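Side-chain contacts in molybdopterin adenylyltransferase (Helicobacter pylori, PDB 4XCW), which probably catalyses the ATP-dependent adenylylation of molybdopterin, a late step in the biosynthesis of the molybdenum cofactor: residues G102-M105 with R106-L110; Y22-L25 with S26-I30. One frame throughout, in Å; residues are numbered along the deposited sequence. Where two conformers were deposited one is given.

Contact 1: residues G102-M105 with R106-L110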
loop_
_atom_site.group_PDB
_atom_site.type_symbol
_atom_site.label_atom_id
_atom_site.label_comp_id
_atom_site.label_asym_id
_atom_site.label_seq_id
_atom_site.Cartn_x
_atom_site.Cartn_y
_atom_site.Cartn_z
ATOM N N GLY B 102 0.712 1.683 7.826
ATOM C CA GLY B 102 1.674 0.720 7.309
ATOM C C GLY B 102 2.755 1.372 6.465
ATOM O O GLY B 102 3.932 1.012 6.541
ATOM N N GLU B 103 2.353 2.343 5.653
ATOM C CA GLU B 103 3.305 3.074 4.826
ATOM C C GLU B 103 4.322 3.835 5.668
ATOM O O GLU B 103 5.533 3.750 5.431
ATOM C CB GLU B 103 2.561 4.042 3.906
ATOM C CG GLU B 103 1.789 3.339 2.812
ATOM C CD GLU B 103 0.739 4.216 2.167
ATOM O OE1 GLU B 103 0.620 5.409 2.548
ATOM O OE2 GLU B 103 0.026 3.702 1.282
ATOM N N LEU B 104 3.830 4.568 6.657
ATOM C CA LEU B 104 4.702 5.409 7.461
ATOM C C LEU B 104 5.610 4.576 8.360
ATOM O O LEU B 104 6.765 4.932 8.566
ATOM C CB LEU B 104 3.882 6.389 8.304
ATOM C CG LEU B 104 4.717 7.324 9.187
ATOM C CD1 LEU B 104 5.694 8.112 8.337
ATOM C CD2 LEU B 104 3.826 8.257 10.010
ATOM N N MET B 105 5.094 3.471 8.900
ATOM C CA MET B 105 5.919 2.647 9.782
ATOM C C MET B 105 7.084 2.020 9.003
ATOM O O MET B 105 8.209 1.960 9.504
ATOM C CB MET B 105 5.076 1.567 10.479
ATOM C CG MET B 105 4.077 2.138 11.481
ATOM S SD MET B 105 3.214 0.913 12.505
ATOM C CE MET B 105 2.194 0.066 11.299
ATOM N N ARG B 106 6.828 1.582 7.772
ATOM C CA ARG B 106 7.921 1.116 6.915
ATOM C C ARG B 106 8.904 2.229 6.548
ATOM O O ARG B 106 10.112 2.008 6.593
ATOM C CB ARG B 106 7.385 0.465 5.636
ATOM C CG ARG B 106 6.867 -0.954 5.850
ATOM C CD ARG B 106 6.428 -1.618 4.552
ATOM N NE ARG B 106 5.186 -1.036 4.040
ATOM C CZ ARG B 106 3.968 -1.422 4.407
ATOM N NH1 ARG B 106 3.813 -2.393 5.295
ATOM N NH2 ARG B 106 2.900 -0.831 3.885
ATOM N N MET B 107 8.402 3.410 6.177
ATOM C CA MET B 107 9.275 4.526 5.809
ATOM C C MET B 107 10.177 4.913 6.972
ATOM O O MET B 107 11.362 5.223 6.787
ATOM C CB MET B 107 8.453 5.740 5.369
ATOM C CG MET B 107 7.642 5.525 4.112
ATOM S SD MET B 107 6.563 6.917 3.733
ATOM C CE MET B 107 5.550 6.203 2.443
ATOM N N THR B 108 9.609 4.891 8.171
ATOM C CA THR B 108 10.340 5.228 9.382
ATOM C C THR B 108 11.473 4.232 9.618
ATOM O O THR B 108 12.611 4.622 9.880
ATOM C CB THR B 108 9.400 5.253 10.600
ATOM O OG1 THR B 108 8.345 6.193 10.356
ATOM C CG2 THR B 108 10.157 5.666 11.855
ATOM N N SER B 109 11.157 2.946 9.508
ATOM C CA SER B 109 12.155 1.902 9.694
ATOM C C SER B 109 13.156 1.875 8.541
ATOM O O SER B 109 14.336 1.563 8.740
ATOM C CB SER B 109 11.482 0.536 9.837
ATOM O OG SER B 109 12.444 -0.468 10.111
ATOM N N LEU B 110 12.691 2.223 7.342
ATOM C CA LEU B 110 13.538 2.171 6.147
ATOM C C LEU B 110 14.688 3.178 6.199
ATOM O O LEU B 110 15.664 3.059 5.452
ATOM C CB LEU B 110 12.692 2.394 4.887
ATOM C CG LEU B 110 13.344 2.064 3.540
ATOM C CD1 LEU B 110 13.901 0.646 3.525
ATOM C CD2 LEU B 110 12.343 2.253 2.410
#
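R106 folds back along the helix over the carbonyl of G102, one turn earlier. Its CB and CG each lie 3.6 Å from G102 O, whose carbonyl also receives the backbone bond from R106 N. CD drifts to 4.1 Å from G102 O, then the bend at chi3 (-71°) turns the guanidinium back over G102 O. NE, CZ and NH2 close over the same oxygen, which sits 3.2 Å above the guanidinium plane, over its centre. There NE and NH2 are badly angled to bond it; NH1 instead bonds to S119 O, and NH2 forms a salt bridge with E103 of the second subunit. E103 OE2 in turn forms the equivalent salt bridge with R106 NH2 of the third subunit.

Round the helix, T108 doubles the grip on L104 O: its N binds at 2.9 Å and its OG1 donates at 2.7 Å, from opposite faces of the carbonyl plane. OG1 stands beside the backbone N (chi1 -57°), which brings it back over that oxygen and within 3.8 Å of L104 CD1.

These i to i+4 contacts are those of an alpha-helix at a trimer interface, with reciprocal arginine-glutamate pairs linking the subunits.

Contact 2: residues Y22-L25 with S26-I30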
loop_
_atom_site.group_PDB
_atom_site.type_symbol
_atom_site.label_atom_id
_atom_site.label_comp_id
_atom_site.label_asym_id
_atom_site.label_seq_id
_atom_site.Cartn_x
_atom_site.Cartn_y
_atom_site.Cartn_z
ATOM N N TYR B 22 12.956 -12.104 29.604
ATOM C CA TYR B 22 12.824 -10.904 28.770
ATOM C C TYR B 22 11.589 -10.962 27.868
ATOM O O TYR B 22 11.513 -10.246 26.869
ATOM C CB TYR B 22 14.065 -10.683 27.892
ATOM C CG TYR B 22 15.397 -10.844 28.586
ATOM C CD1 TYR B 22 15.623 -10.303 29.844
ATOM C CD2 TYR B 22 16.435 -11.533 27.971
ATOM C CE1 TYR B 22 16.847 -10.449 30.474
ATOM C CE2 TYR B 22 17.659 -11.686 28.591
ATOM C CZ TYR B 22 17.860 -11.142 29.842
ATOM O OH TYR B 22 19.080 -11.294 30.461
ATOM N N GLU B 23 10.624 -11.807 28.219
ATOM C CA GLU B 23 9.412 -11.956 27.417
ATOM C C GLU B 23 8.513 -10.724 27.548
ATOM O O GLU B 23 7.538 -10.566 26.812
ATOM C CB GLU B 23 8.653 -13.224 27.832
ATOM C CG GLU B 23 7.527 -13.633 26.889
ATOM C CD GLU B 23 7.991 -14.553 25.777
ATOM O OE1 GLU B 23 8.787 -15.473 26.058
ATOM O OE2 GLU B 23 7.557 -14.358 24.623
ATOM N N ASP B 24 8.862 -9.840 28.478
ATOM C CA ASP B 24 8.049 -8.666 28.764
ATOM C C ASP B 24 8.649 -7.359 28.247
ATOM O O ASP B 24 8.019 -6.311 28.361
ATOM C CB ASP B 24 7.817 -8.548 30.272
ATOM C CG ASP B 24 6.677 -9.418 30.760
ATOM O OD1 ASP B 24 6.276 -10.350 30.031
ATOM O OD2 ASP B 24 6.180 -9.167 31.878
ATOM N N LEU B 25 9.852 -7.420 27.682
ATOM C CA LEU B 25 10.579 -6.209 27.295
ATOM C C LEU B 25 9.812 -5.312 26.323
ATOM O O LEU B 25 9.752 -4.095 26.507
ATOM C CB LEU B 25 11.933 -6.568 26.676
ATOM C CG LEU B 25 13.075 -6.915 27.634
ATOM C CD1 LEU B 25 14.411 -6.899 26.895
ATOM C CD2 LEU B 25 13.093 -5.970 28.830
ATOM N N SER B 26 9.237 -5.914 25.288
ATOM C CA SER B 26 8.510 -5.157 24.277
ATOM C C SER B 26 7.267 -4.508 24.869
ATOM O O SER B 26 6.999 -3.333 24.625
ATOM C CB SER B 26 8.136 -6.060 23.103
ATOM O OG SER B 26 9.308 -6.558 22.479
ATOM N N GLY B 27 6.527 -5.273 25.665
ATOM C CA GLY B 27 5.345 -4.765 26.334
ATOM C C GLY B 27 5.673 -3.641 27.296
ATOM O O GLY B 27 4.938 -2.660 27.389
ATOM N N LYS B 28 6.785 -3.780 28.012
ATOM C CA LYS B 28 7.216 -2.752 28.952
ATOM C C LYS B 28 7.570 -1.459 28.225
ATOM O O LYS B 28 7.288 -0.367 28.716
ATOM C CB LYS B 28 8.415 -3.230 29.779
ATOM C CG LYS B 28 8.104 -4.334 30.781
ATOM C CD LYS B 28 9.334 -4.671 31.625
ATOM C CE LYS B 28 9.155 -5.965 32.414
ATOM N NZ LYS B 28 7.961 -5.946 33.306
ATOM N N ALA B 29 8.186 -1.587 27.055
ATOM C CA ALA B 29 8.556 -0.421 26.265
ATOM C C ALA B 29 7.311 0.295 25.761
ATOM O O ALA B 29 7.267 1.524 25.713
ATOM C CB ALA B 29 9.447 -0.825 25.101
ATOM N N ILE B 30 6.299 -0.483 25.389
ATOM C CA ILE B 30 5.036 0.071 24.923
ATOM C C ILE B 30 4.348 0.886 26.016
ATOM O O ILE B 30 3.923 2.015 25.775
ATOM C CB ILE B 30 4.087 -1.043 24.422
ATOM C CG1 ILE B 30 4.613 -1.626 23.109
ATOM C CG2 ILE B 30 2.692 -0.503 24.219
ATOM C CD1 ILE B 30 3.799 -2.777 22.569
HETATM O O HOH W 1 5.946 -8.347 25.876
#
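K28 NZ comes in on the OD2 side of the D24 carboxylate, and no atom of 26-30 lies over either face of the group. K28 NZ lies 3.9 Å from D24 OD2, a long salt bridge, and 4.0 Å from D24 CB. The closer touch is aliphatic, with K28 CE packed 3.6 Å from D24 CB where the two side chains run across one another. K28 is stretched out as far as CE and kinks only at its last torsion (chi4 -57°), which swings the ammonium back to the OD2 side of D24. On the D24 side, Y46 and I48 of strand 42-49 also pack against the aspartate. At this length, and with K28 exposed, the ion pair is probably weak.

The backbone does firmer work. K28 N donates to D24 O at 2.8 Å, and the lysine CG passes 3.1 Å from that oxygen. One residue on, A29 N binds L25 O.

The type I beta turn from Y22 to L25 runs into the helix at its last residue, its ends joined by a weak bond from L25 N to Y22 O. A water links the beta turn to the first turn of the helix, donating to E23 O and accepting from G27 N at 3.1 Å, so this early N-H is served by solvent.

On the buried side, S26 packs on T75 and I141, A29 on P138, and I30 on V73 and I141. A beta turn running into the first turn of helix 25-37 in this way belongs to the beta-alpha-beta crossover that joins the neighbouring parallel strands 6-13 and 42-49 of the molybdopterin-binding fold.

How the contacts relate
Contact 2 comes first along the chain, at the start of helix 25-37, and contact 1 takes up most of helix 99-110. Their centres are 21 Å apart and their nearest atoms about 11 Å, so they do not touch. Helix 138-148 bridges them: contact 2 packs on its P138 and I141, contact 1 on C144, A147 and V148. Contact 1 faces both other subunits of the trimer, whereas no other chain of the assembly touches contact 2. S26 of contact 2 reaches T75, at the end of a strand leading into a glycine-rich segment that, as in relatives, probably helps form the substrate pocket.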